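Local coordinates for thioredoxin Reductase (Burkholderia cenocepacia, PDB 4F82), which probably reduces hydrogen peroxide and organic hydroperoxides to water and alcohols at the expense of glutathione, as a peroxiredoxin of the Prx5 subfamily, at residues A[113-116]-A[117-121]; A[31-34]-A[35-39]; A[42-45]-A[46-50]; A[65-68]-A[69-73]. One frame throughout, in Å; residues are numbered along the deposited sequence.

Interaction 1. Residues A[113-116]-A[117-121]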
ATOM      1  N   MET A 113       5.789  11.193  -2.043  1.00  7.16           N
ATOM      2  CA  MET A 113       7.029  10.547  -1.626  1.00 10.38           C
ATOM      3  C   MET A 113       6.743   9.243  -0.858  1.00 10.99           C
ATOM      4  O   MET A 113       6.304   9.236   0.310  1.00 10.65           O
ATOM      5  CB  MET A 113       7.881  11.530  -0.818  1.00  9.26           C
ATOM      6  CG  MET A 113       8.170  12.877  -1.551  1.00  6.08           C
ATOM      7  SD  MET A 113       9.214  12.576  -2.971  1.00 12.79           S
ATOM      8  CE  MET A 113      10.797  12.635  -2.168  1.00 18.37           C
ATOM      9  N   ALA A 114       6.995   8.130  -1.549  1.00 11.88           N
ATOM     10  CA  ALA A 114       6.730   6.791  -1.031  1.00  8.69           C
ATOM     11  C   ALA A 114       7.769   6.397   0.017  1.00  7.57           C
ATOM     12  O   ALA A 114       8.961   6.377  -0.265  1.00  6.89           O
ATOM     13  CB  ALA A 114       6.798   5.800  -2.198  1.00  7.64           C
ATOM     14  N   ASP A 115       7.327   6.051   1.224  1.00  8.19           N
ATOM     15  CA  ASP A 115       8.243   5.505   2.223  1.00  6.47           C
ATOM     16  C   ASP A 115       7.752   4.070   2.493  1.00  7.51           C
ATOM     17  O   ASP A 115       7.443   3.704   3.635  1.00  7.04           O
ATOM     18  CB  ASP A 115       8.143   6.347   3.513  1.00 10.05           C
ATOM     19  CG  ASP A 115       9.133   5.914   4.584  1.00  7.04           C
ATOM     20  OD1 ASP A 115      10.251   5.468   4.250  1.00  8.34           O
ATOM     21  OD2 ASP A 115       8.779   5.996   5.795  1.00  5.56           O
ATOM     22  N   GLY A 116       7.655   3.257   1.441  1.00  7.03           N
ATOM     23  CA  GLY A 116       6.960   1.962   1.579  1.00  5.75           C
ATOM     24  C   GLY A 116       7.635   0.909   2.476  1.00  9.53           C
ATOM     25  O   GLY A 116       7.017  -0.108   2.851  1.00  9.20           O
ATOM     26  N   SER A 117       8.899   1.129   2.841  1.00  6.28           N
ATOM     27  CA  SER A 117       9.555   0.244   3.808  1.00  6.71           C
ATOM     28  C   SER A 117       9.483   0.800   5.233  1.00  7.43           C
ATOM     29  O   SER A 117       9.982   0.170   6.181  1.00  7.32           O
ATOM     30  CB  SER A 117      11.036   0.058   3.407  1.00  7.73           C
ATOM     31  OG  SER A 117      11.162  -0.644   2.174  1.00 12.59           O
ATOM     32  N   ALA A 118       8.914   2.006   5.348  1.00  7.96           N
ATOM     33  CA  ALA A 118       8.790   2.756   6.594  1.00 10.43           C
ATOM     34  C   ALA A 118      10.134   3.178   7.172  1.00  8.14           C
ATOM     35  O   ALA A 118      10.209   3.523   8.356  1.00  8.98           O
ATOM     36  CB  ALA A 118       7.969   1.985   7.633  1.00  6.36           C
ATOM     37  N   ALA A 119      11.177   3.188   6.333  1.00  7.24           N
ATOM     38  CA  ALA A 119      12.518   3.549   6.787  1.00  6.98           C
ATOM     39  C   ALA A 119      12.606   4.983   7.293  1.00  6.80           C
ATOM     40  O   ALA A 119      13.197   5.215   8.353  1.00  7.13           O
ATOM     41  CB  ALA A 119      13.582   3.290   5.704  1.00  9.96           C
ATOM     42  N   PHE A 120      12.059   5.941   6.542  1.00  6.36           N
ATOM     43  CA  PHE A 120      12.091   7.352   6.946  1.00 12.06           C
ATOM     44  C   PHE A 120      11.247   7.567   8.215  1.00  8.79           C
ATOM     45  O   PHE A 120      11.655   8.256   9.162  1.00  6.62           O
ATOM     46  CB  PHE A 120      11.531   8.210   5.802  1.00  7.06           C
ATOM     47  CG  PHE A 120      11.692   9.714   5.999  1.00  9.99           C
ATOM     48  CD1 PHE A 120      12.888  10.265   6.487  1.00  8.60           C
ATOM     49  CD2 PHE A 120      10.673  10.576   5.613  1.00 11.39           C
ATOM     50  CE1 PHE A 120      13.020  11.653   6.644  1.00  6.14           C
ATOM     51  CE2 PHE A 120      10.818  11.973   5.738  1.00 11.94           C
ATOM     52  CZ  PHE A 120      11.977  12.497   6.255  1.00  7.70           C
ATOM     53  N   THR A 121      10.061   6.971   8.220  1.00  7.94           N
ATOM     54  CA  THR A 121       9.093   7.201   9.280  1.00  5.89           C
ATOM     55  C   THR A 121       9.651   6.613  10.558  1.00  7.53           C
ATOM     56  O   THR A 121       9.483   7.191  11.644  1.00  7.83           O
ATOM     57  CB  THR A 121       7.745   6.549   8.933  1.00  7.40           C
ATOM     58  OG1 THR A 121       7.238   7.118   7.708  1.00  9.92           O
ATOM     59  CG2 THR A 121       6.710   6.807  10.056  1.00  5.69           C
TER
HETATM   60  O   HOH W   1      10.815   3.179   3.098  1.00  8.71           O
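Asp115 lays its carboxylate against the opening turn of helix 119-124, over the N-H of Phe120 and the backbone and hydroxyl of Thr121. This is helix N-terminal capping by a residue shortly before the N-cap: Ala118 stands at the N-cap position but has no polar side chain, and Asp115, at the start of a type I beta turn ending at Ala118, serves instead. The turn is closed by Ala118 N and Asp115 O, 2.8 Å apart. A chi1 of -176° swings the carboxylate of Asp115 forward across the turn, CG lying opposite the backbone N. Its OD1 takes the N-H of Phe120 at 3.0 Å, nearly straight at 162°, while OD2 receives Thr121 N at 2.9 Å; both donors arrive on the syn side, tilted somewhat out of the carboxylate plane. An aspartate suits the place because its two oxygens can serve successive N-H groups, and its negative charge would be steadied by the positive end of the helix dipole. The CB of Phe120 packs 3.4 Å from OD1, its ring turning away toward Leu21 of strand 20-25. A water also donates a hydrogen bond to OD1 and accepts one from Ser117 N, while Ser117 OG makes weak bonds to Ser131 and Gly136 of the second subunit. On the other oxygen, Thr121 OG1 donates to the anti lone pair of Asp115 OD2 at 2.7 Å.

Interaction 2. Residues A[31-34]-A[35-39]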
ATOM      1  N   GLY A  31      17.781  12.863 -15.765  1.00 24.88           N
ATOM      2  CA  GLY A  31      18.161  12.401 -14.448  1.00 19.95           C
ATOM      3  C   GLY A  31      17.156  11.426 -13.889  1.00 17.14           C
ATOM      4  O   GLY A  31      17.400  10.861 -12.827  1.00 18.40           O
ATOM      5  N   CYS A  32      16.023  11.245 -14.580  1.00 17.45           N
ATOM      6  CA  CYS A  32      14.986  10.302 -14.120  1.00 16.37           C
ATOM      7  C   CYS A  32      14.621   9.232 -15.124  1.00 15.98           C
ATOM      8  O   CYS A  32      14.835   9.375 -16.324  1.00 27.63           O
ATOM      9  CB  CYS A  32      13.673  11.020 -13.759  1.00 17.10           C
ATOM     10  SG  CYS A  32      13.849  12.312 -12.524  1.00 27.90           S
ATOM     11  N   THR A  33      14.004   8.177 -14.617  1.00 12.65           N
ATOM     12  CA  THR A  33      13.451   7.130 -15.457  1.00 12.88           C
ATOM     13  C   THR A  33      11.925   7.069 -15.262  1.00 12.22           C
ATOM     14  O   THR A  33      11.381   7.708 -14.343  1.00 12.00           O
ATOM     15  CB  THR A  33      14.038   5.779 -15.046  1.00 20.64           C
ATOM     16  OG1 THR A  33      13.846   5.595 -13.638  1.00 17.10           O
ATOM     17  CG2 THR A  33      15.535   5.749 -15.343  1.00 20.95           C
ATOM     18  N   LEU A  34      11.222   6.312 -16.105  1.00 12.45           N
ATOM     19  CA  LEU A  34       9.768   6.249 -15.968  1.00 14.30           C
ATOM     20  C   LEU A  34       9.394   5.307 -14.834  1.00 12.91           C
ATOM     21  O   LEU A  34       9.954   4.203 -14.701  1.00 16.32           O
ATOM     22  CB  LEU A  34       9.078   5.820 -17.279  1.00 13.20           C
ATOM     23  CG  LEU A  34       9.199   6.793 -18.475  1.00 19.92           C
ATOM     24  CD1 LEU A  34       8.698   6.146 -19.795  1.00 26.18           C
ATOM     25  CD2 LEU A  34       8.533   8.159 -18.227  1.00 17.30           C
ATOM     26  N   GLY A  35       8.482   5.757 -13.987  1.00 13.21           N
ATOM     27  CA  GLY A  35       8.063   4.962 -12.846  1.00 13.57           C
ATOM     28  C   GLY A  35       8.796   5.389 -11.598  1.00 10.90           C
ATOM     29  O   GLY A  35       9.154   6.575 -11.454  1.00 14.20           O
ATOM     30  N   PRO A  36       9.027   4.437 -10.683  1.00  9.85           N
ATOM     31  CA  PRO A  36       9.626   4.763  -9.386  1.00 10.43           C
ATOM     32  C   PRO A  36      11.092   5.210  -9.492  1.00 10.60           C
ATOM     33  O   PRO A  36      11.909   4.598 -10.196  1.00 10.12           O
ATOM     34  CB  PRO A  36       9.503   3.443  -8.613  1.00  9.44           C
ATOM     35  CG  PRO A  36       9.492   2.383  -9.688  1.00 15.91           C
ATOM     36  CD  PRO A  36       8.678   3.004 -10.782  1.00  9.82           C
ATOM     37  N   ASN A  37      11.398   6.324  -8.838  1.00 11.71           N
ATOM     38  CA  ASN A  37      12.758   6.836  -8.780  1.00 11.59           C
ATOM     39  C   ASN A  37      13.195   6.955  -7.324  1.00  9.45           C
ATOM     40  O   ASN A  37      12.528   7.616  -6.532  1.00  9.87           O
ATOM     41  CB  ASN A  37      12.832   8.200  -9.452  1.00  9.93           C
ATOM     42  CG  ASN A  37      12.819   8.113 -10.958  1.00 13.10           C
ATOM     43  OD1 ASN A  37      13.816   8.403 -11.621  1.00 11.16           O
ATOM     44  ND2 ASN A  37      11.686   7.725 -11.511  1.00 12.64           N
ATOM     45  N   ALA A  38      14.325   6.351  -6.968  1.00  9.86           N
ATOM     46  CA  ALA A  38      14.832   6.446  -5.586  1.00  9.72           C
ATOM     47  C   ALA A  38      15.472   7.810  -5.380  1.00 12.47           C
ATOM     48  O   ALA A  38      16.087   8.336  -6.292  1.00 12.71           O
ATOM     49  CB  ALA A  38      15.875   5.377  -5.342  1.00 10.27           C
ATOM     50  N   CYS A  39      15.350   8.379  -4.182  1.00 13.38           N
ATOM     51  CA  CYS A  39      16.070   9.607  -3.902  1.00 17.77           C
ATOM     52  C   CYS A  39      16.324   9.696  -2.411  1.00 16.07           C
ATOM     53  O   CYS A  39      15.593   9.118  -1.618  1.00 16.61           O
ATOM     54  CB  CYS A  39      15.269  10.812  -4.366  1.00 19.12           C
ATOM     55  SG  CYS A  39      13.670  10.799  -3.565  1.00 19.95           S
TER
HETATM   56  O   HOH W   2      11.734   3.440 -12.897  1.00 16.92           O
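Asn37 turns its side-chain amide back on the chain that precedes it and pairs with both backbone polar groups of Thr33. OD1 accepts the N-H of Thr33 at 3.0 Å, in the carbonyl plane and on a lone pair, with the N-H pointing almost straight at it (167°). ND2 donates to Thr33 O at 2.8 Å and 174°; the acceptor lies in the amide plane, but the approach is from above the plane of the Thr33 carbonyl. A primary amide suits this place because one flat group both accepts and donates, much as a neighbouring strand's backbone would. Two bonds fix its rotation, and a weak third from ND2 to Gly35 O, at 2.8 Å, adds to the grip. Beside OD1 lie the CA and CB of Cys32, the former at 3.3 Å. Further out, Thr33 holds OG1 between its backbone N and carbonyl carbon (chi1 53°), turned toward a water that accepts from OG1 and donates to Leu34 O and Pro36 O, so that the water ties the loop to the first residues of the strand. Gly35 follows with a positive phi, at angles where a CB would clash with Leu34 O. The contact lies at the foot of the second strand of a beta hairpin, where the loop enters strand 35-40: Gly35 and Asn37 are bonded through their backbones to Ile25 and Glu23 of the antiparallel strand 20-25, while Pro36 packs on Phe24 and on Ala94 and Phe95 of helix 94-103.

Interaction 3. Residues A[42-45]-A[46-50]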
ATOM      1  N   ARG A  42      18.036  13.675   2.529  1.00  9.91           N
ATOM      2  CA  ARG A  42      18.884  14.801   2.829  1.00 12.89           C
ATOM      3  C   ARG A  42      19.327  15.440   1.521  1.00 10.73           C
ATOM      4  O   ARG A  42      19.312  16.669   1.404  1.00 13.89           O
ATOM      5  CB  ARG A  42      20.040  14.399   3.764  1.00 20.47           C
ATOM      6  CG  ARG A  42      19.508  14.131   5.183  1.00 20.97           C
ATOM      7  CD  ARG A  42      20.577  14.174   6.272  1.00 20.89           C
ATOM      8  NE  ARG A  42      21.329  15.432   6.308  1.00 22.95           N
ATOM      9  CZ  ARG A  42      20.934  16.539   6.944  1.00 21.09           C
ATOM     10  NH1 ARG A  42      19.762  16.578   7.590  1.00 17.11           N
ATOM     11  NH2 ARG A  42      21.710  17.619   6.932  1.00 18.99           N
ATOM     12  N   ASP A  43      19.638  14.628   0.513  1.00 10.94           N
ATOM     13  CA  ASP A  43      19.968  15.191  -0.811  1.00 21.78           C
ATOM     14  C   ASP A  43      18.878  16.076  -1.452  1.00 16.63           C
ATOM     15  O   ASP A  43      19.187  17.097  -2.060  1.00 15.47           O
ATOM     16  CB  ASP A  43      20.411  14.101  -1.805  1.00 24.70           C
ATOM     17  CG  ASP A  43      21.792  13.529  -1.478  1.00 31.11           C
ATOM     18  OD1 ASP A  43      22.498  14.104  -0.608  1.00 30.16           O
ATOM     19  OD2 ASP A  43      22.170  12.504  -2.096  1.00 33.52           O
ATOM     20  N   GLN A  44      17.622  15.679  -1.305  1.00 10.16           N
ATOM     21  CA  GLN A  44      16.481  16.390  -1.880  1.00 16.01           C
ATOM     22  C   GLN A  44      16.027  17.614  -1.072  1.00 14.71           C
ATOM     23  O   GLN A  44      15.311  18.448  -1.617  1.00 13.91           O
ATOM     24  CB  GLN A  44      15.257  15.452  -2.009  1.00  9.14           C
ATOM     25  CG  GLN A  44      15.437  14.330  -3.014  1.00 13.15           C
ATOM     26  CD  GLN A  44      15.399  14.845  -4.432  1.00 21.17           C
ATOM     27  OE1 GLN A  44      14.556  15.690  -4.779  1.00 21.71           O
ATOM     28  NE2 GLN A  44      16.324  14.364  -5.258  1.00 27.84           N
ATOM     29  N   VAL A  45      16.370  17.694   0.214  1.00  9.56           N
ATOM     30  CA  VAL A  45      16.039  18.887   1.010  1.00  9.48           C
ATOM     31  C   VAL A  45      17.209  19.846   1.060  1.00 16.51           C
ATOM     32  O   VAL A  45      17.056  21.010   1.478  1.00 17.50           O
ATOM     33  CB  VAL A  45      15.559  18.584   2.446  1.00  9.11           C
ATOM     34  CG1 VAL A  45      14.414  17.596   2.423  1.00  8.50           C
ATOM     35  CG2 VAL A  45      16.713  18.074   3.332  1.00 14.89           C
ATOM     36  N   ALA A  46      18.379  19.398   0.609  1.00 10.75           N
ATOM     37  CA  ALA A  46      19.529  20.306   0.640  1.00 11.53           C
ATOM     38  C   ALA A  46      19.252  21.612  -0.107  1.00 15.20           C
ATOM     39  O   ALA A  46      18.853  21.598  -1.284  1.00 15.30           O
ATOM     40  CB  ALA A  46      20.784  19.640   0.087  1.00 12.21           C
ATOM     41  N   GLY A  47      19.433  22.729   0.605  1.00 13.07           N
ATOM     42  CA  GLY A  47      19.328  24.065   0.048  1.00 13.12           C
ATOM     43  C   GLY A  47      17.910  24.511  -0.265  1.00 14.07           C
ATOM     44  O   GLY A  47      17.735  25.498  -1.000  1.00 16.11           O
ATOM     45  N   LYS A  48      16.916  23.804   0.285  1.00 12.30           N
ATOM     46  CA  LYS A  48      15.511  24.123   0.065  1.00 10.54           C
ATOM     47  C   LYS A  48      14.760  24.385   1.346  1.00 11.66           C
ATOM     48  O   LYS A  48      15.196  23.981   2.445  1.00 10.96           O
ATOM     49  CB  LYS A  48      14.820  22.949  -0.621  1.00 10.05           C
ATOM     50  CG  LYS A  48      15.550  22.433  -1.811  1.00 10.87           C
ATOM     51  CD  LYS A  48      14.721  21.326  -2.446  1.00 11.01           C
ATOM     52  CE  LYS A  48      15.369  20.807  -3.728  1.00 16.52           C
ATOM     53  NZ  LYS A  48      14.834  19.430  -4.088  1.00 20.04           N
ATOM     54  N   ARG A  49      13.615  25.050   1.204  1.00  9.89           N
ATOM     55  CA  ARG A  49      12.689  25.155   2.302  1.00  9.47           C
ATOM     56  C   ARG A  49      11.473  24.272   1.928  1.00  8.86           C
ATOM     57  O   ARG A  49      10.815  24.526   0.921  1.00  8.87           O
ATOM     58  CB  ARG A  49      12.350  26.625   2.487  1.00 11.17           C
ATOM     59  CG  ARG A  49      11.482  26.903   3.655  1.00 16.28           C
ATOM     60  CD  ARG A  49      11.530  28.399   3.990  1.00 17.45           C
ATOM     61  NE  ARG A  49      10.441  28.703   4.895  1.00  9.81           N
ATOM     62  CZ  ARG A  49      10.524  28.571   6.216  1.00 25.79           C
ATOM     63  NH1 ARG A  49      11.672  28.176   6.765  1.00 25.18           N
ATOM     64  NH2 ARG A  49       9.477  28.852   6.985  1.00 23.60           N
ATOM     65  N   VAL A  50      11.221  23.224   2.726  1.00  8.42           N
ATOM     66  CA  VAL A  50      10.310  22.117   2.357  1.00  7.92           C
ATOM     67  C   VAL A  50       9.250  21.867   3.436  1.00 18.71           C
ATOM     68  O   VAL A  50       9.578  21.733   4.601  1.00  7.54           O
ATOM     69  CB  VAL A  50      11.116  20.812   2.176  1.00  8.58           C
ATOM     70  CG1 VAL A  50      10.203  19.592   1.846  1.00  7.41           C
ATOM     71  CG2 VAL A  50      12.176  20.986   1.110  1.00 12.64           C
TER
HETATM   72  O   HOH W   3      18.251  19.849  -2.989  1.00 18.83           O
HETATM   73  O   HOH W   4      16.337  22.070   4.181  1.00 17.19           O
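The flat peptide groups of Gln44 and Val45 are both met by Lys48, but from different directions. The ammonium NZ comes to Gln44 O at 2.7 Å, only 18° from the carbonyl plane, whereas Lys48 N reaches Val45 O at 3.0 Å from above the plane, 41° out of it. The side chains of Gln44 and Lys48 run side by side and point the same way; Gln44 OE1 is bonded to Arg111. Lysine suits the position because its chain, extended beyond CG, carries a charge back to the C-terminal end of helix 41-45, where a carbonyl would otherwise lack a helical partner; CD passes 3.1 Å from Gln44 O on the way. NZ also makes a salt bridge with Glu85. On the buried side, Val45 CG1 meets Val50 CG2 at 4.3 Å, both packing on Trp87. One water links Asp43 O to Ala46 O, and another joins Val45 O to Lys48 O, while the last helical bond, Ala46 N to Arg42 O, is weak. Gly47, with phi 73°, fills the third position of the type II beta turn from Val45 to Lys48, through which a short helix hands over to the central strand 49-55 of this thioredoxin-like fold.

Interaction 4. Residues A[65-68]-A[69-73]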
ATOM      1  N   ALA A  65      -9.761  12.908   1.042  1.00  8.18           N
ATOM      2  CA  ALA A  65     -10.821  13.920   0.906  1.00  7.74           C
ATOM      3  C   ALA A  65     -10.385  15.292   1.439  1.00  7.69           C
ATOM      4  O   ALA A  65     -10.845  16.342   0.990  1.00 11.78           O
ATOM      5  CB  ALA A  65     -12.092  13.457   1.676  1.00  9.73           C
ATOM      6  N   GLN A  66      -9.507  15.261   2.438  1.00  7.56           N
ATOM      7  CA  GLN A  66      -9.167  16.460   3.205  1.00  8.01           C
ATOM      8  C   GLN A  66      -7.674  16.820   3.211  1.00 10.51           C
ATOM      9  O   GLN A  66      -7.286  17.954   2.890  1.00  7.02           O
ATOM     10  CB  GLN A  66      -9.582  16.249   4.651  1.00  9.45           C
ATOM     11  CG  GLN A  66     -10.958  16.724   5.004  1.00 14.71           C
ATOM     12  CD  GLN A  66     -10.991  17.095   6.466  1.00 21.67           C
ATOM     13  OE1 GLN A  66     -11.186  16.228   7.306  1.00 20.06           O
ATOM     14  NE2 GLN A  66     -10.733  18.378   6.785  1.00 25.11           N
ATOM     15  N   HIS A  67      -6.844  15.885   3.649  1.00 11.61           N
ATOM     16  CA  HIS A  67      -5.446  16.212   3.927  1.00  9.65           C
ATOM     17  C   HIS A  67      -4.599  16.601   2.686  1.00  9.52           C
ATOM     18  O   HIS A  67      -4.017  17.693   2.675  1.00  6.29           O
ATOM     19  CB  HIS A  67      -4.766  15.126   4.779  1.00  6.85           C
ATOM     20  CG  HIS A  67      -3.586  15.629   5.545  1.00  5.98           C
ATOM     21  ND1 HIS A  67      -2.829  14.820   6.369  1.00  5.88           N
ATOM     22  CD2 HIS A  67      -3.030  16.867   5.604  1.00  6.03           C
ATOM     23  CE1 HIS A  67      -1.869  15.549   6.926  1.00  5.87           C
ATOM     24  NE2 HIS A  67      -1.968  16.791   6.480  1.00  5.95           N
ATOM     25  N   VAL A  68      -4.543  15.744   1.654  1.00  6.17           N
ATOM     26  CA  VAL A  68      -3.825  16.065   0.425  1.00 12.77           C
ATOM     27  C   VAL A  68      -4.492  17.222  -0.353  1.00 11.28           C
ATOM     28  O   VAL A  68      -3.789  18.124  -0.859  1.00  6.69           O
ATOM     29  CB  VAL A  68      -3.598  14.790  -0.480  1.00  6.58           C
ATOM     30  CG1 VAL A  68      -2.879  15.145  -1.772  1.00  6.61           C
ATOM     31  CG2 VAL A  68      -2.768  13.781   0.261  1.00  5.84           C
ATOM     32  N   PRO A  69      -5.837  17.231  -0.442  1.00  6.85           N
ATOM     33  CA  PRO A  69      -6.410  18.343  -1.218  1.00  7.31           C
ATOM     34  C   PRO A  69      -6.162  19.729  -0.597  1.00  8.37           C
ATOM     35  O   PRO A  69      -5.945  20.676  -1.352  1.00 12.55           O
ATOM     36  CB  PRO A  69      -7.893  18.017  -1.277  1.00  7.64           C
ATOM     37  CG  PRO A  69      -7.919  16.501  -1.223  1.00  7.37           C
ATOM     38  CD  PRO A  69      -6.819  16.146  -0.234  1.00  6.89           C
ATOM     39  N   GLY A  70      -6.140  19.844   0.731  1.00  8.34           N
ATOM     40  CA  GLY A  70      -5.778  21.110   1.362  1.00  8.22           C
ATOM     41  C   GLY A  70      -4.389  21.577   0.892  1.00  9.29           C
ATOM     42  O   GLY A  70      -4.174  22.760   0.618  1.00 11.34           O
ATOM     43  N   TYR A  71      -3.439  20.653   0.784  1.00  6.94           N
ATOM     44  CA  TYR A  71      -2.125  21.076   0.288  1.00 12.61           C
ATOM     45  C   TYR A  71      -2.111  21.436  -1.205  1.00 12.96           C
ATOM     46  O   TYR A  71      -1.485  22.414  -1.594  1.00 10.56           O
ATOM     47  CB  TYR A  71      -1.048  20.059   0.669  1.00  7.98           C
ATOM     48  CG  TYR A  71      -0.666  20.200   2.129  1.00  9.02           C
ATOM     49  CD1 TYR A  71       0.246  21.192   2.528  1.00  9.00           C
ATOM     50  CD2 TYR A  71      -1.237  19.374   3.112  1.00  7.89           C
ATOM     51  CE1 TYR A  71       0.597  21.354   3.868  1.00 10.90           C
ATOM     52  CE2 TYR A  71      -0.887  19.529   4.478  1.00  6.18           C
ATOM     53  CZ  TYR A  71       0.015  20.531   4.834  1.00  9.02           C
ATOM     54  OH  TYR A  71       0.404  20.704   6.161  1.00  8.87           O
ATOM     55  N   VAL A  72      -2.804  20.657  -2.036  1.00 15.17           N
ATOM     56  CA  VAL A  72      -2.915  21.014  -3.460  1.00 11.51           C
ATOM     57  C   VAL A  72      -3.555  22.393  -3.551  1.00 17.61           C
ATOM     58  O   VAL A  72      -3.104  23.269  -4.312  1.00 15.81           O
ATOM     59  CB  VAL A  72      -3.721  19.927  -4.230  1.00 19.43           C
ATOM     60  CG1 VAL A  72      -4.170  20.384  -5.664  1.00 14.46           C
ATOM     61  CG2 VAL A  72      -2.905  18.615  -4.266  1.00 13.37           C
ATOM     62  N   GLU A  73      -4.577  22.605  -2.727  1.00 12.14           N
ATOM     63  CA  GLU A  73      -5.308  23.862  -2.729  1.00 13.91           C
ATOM     64  C   GLU A  73      -4.468  25.050  -2.264  1.00 15.15           C
ATOM     65  O   GLU A  73      -4.592  26.160  -2.813  1.00 12.38           O
ATOM     66  CB  GLU A  73      -6.613  23.725  -1.927  1.00 14.32           C
ATOM     67  CG  GLU A  73      -7.707  23.042  -2.756  1.00 26.11           C
ATOM     68  CD  GLU A  73      -8.823  22.445  -1.902  1.00 34.79           C
ATOM     69  OE1 GLU A  73      -9.074  22.958  -0.785  1.00 37.17           O
ATOM     70  OE2 GLU A  73      -9.445  21.447  -2.345  1.00 38.91           O
TER
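Tyr71 lies alongside His67, one helical turn earlier, with both side chains pointing the same way. Starting at its root, CB rests 3.7 Å from Val68 O. CG, anti to the carbonyl carbon (chi1 -77°), directs the ring along the helix side, where CD2 approaches His67 O at 3.3 Å, near the plane of the tyrosine ring and at its edge. Next, CE2 touches both CD2 and NE2 of His67, each at 3.6 Å; the rings meet rim to rim, their planes at 47°. The tyrosine ring also stacks with that of Phe53. At the tip, OH is bonded to Ser165 O, as is His67 NE2, so one carbonyl holds the polar ends of both rings, while His67 ND1 is bonded to Arg141. All this lies on helix 61-80, the helix of a beta-alpha-beta unit between strands 49-55 and 85-90 in the thioredoxin-like fold. The side chain of His67 is about 5 Å from that of Cys63, the predicted peroxidatic cysteine. A wider pi-type turn at 65-67 precedes a kink at Pro69, which has no N-H to give; its CG instead sits 3.7 Å from Ala65 O. Past the kink, Gly70 N bonds Gln66 O and Val72 N bonds Val68 O. Val68, branched and apolar, faces Phe53 and Leu55 of strand 49-55, and its CG1 packs 4.3 Å from Val72 CG2.

Interactions 1 and 3 treat the two ends of helices: a carboxylate receives N-H groups at the start of helix 119-124, while at the end of helix 41-45 an ammonium donates to a carbonyl. Interaction 2 is a surface contact where a loop enters a strand, held by a neutral amide, whereas interactions 1, 3 and 4 are partly buried, and in interaction 4 aromatic and aliphatic packing dominates inside one helix. Interactions 1, 2 and 3 all reach the same sheet. Cys39 of interaction 2 joins them, its SG 3.7 Å from Met113 CE of interaction 1 and its CB 3.8 Å from Gln44 CG of interaction 3. Interaction 4 touches none of the others, yet alone lies beside the predicted active cysteine.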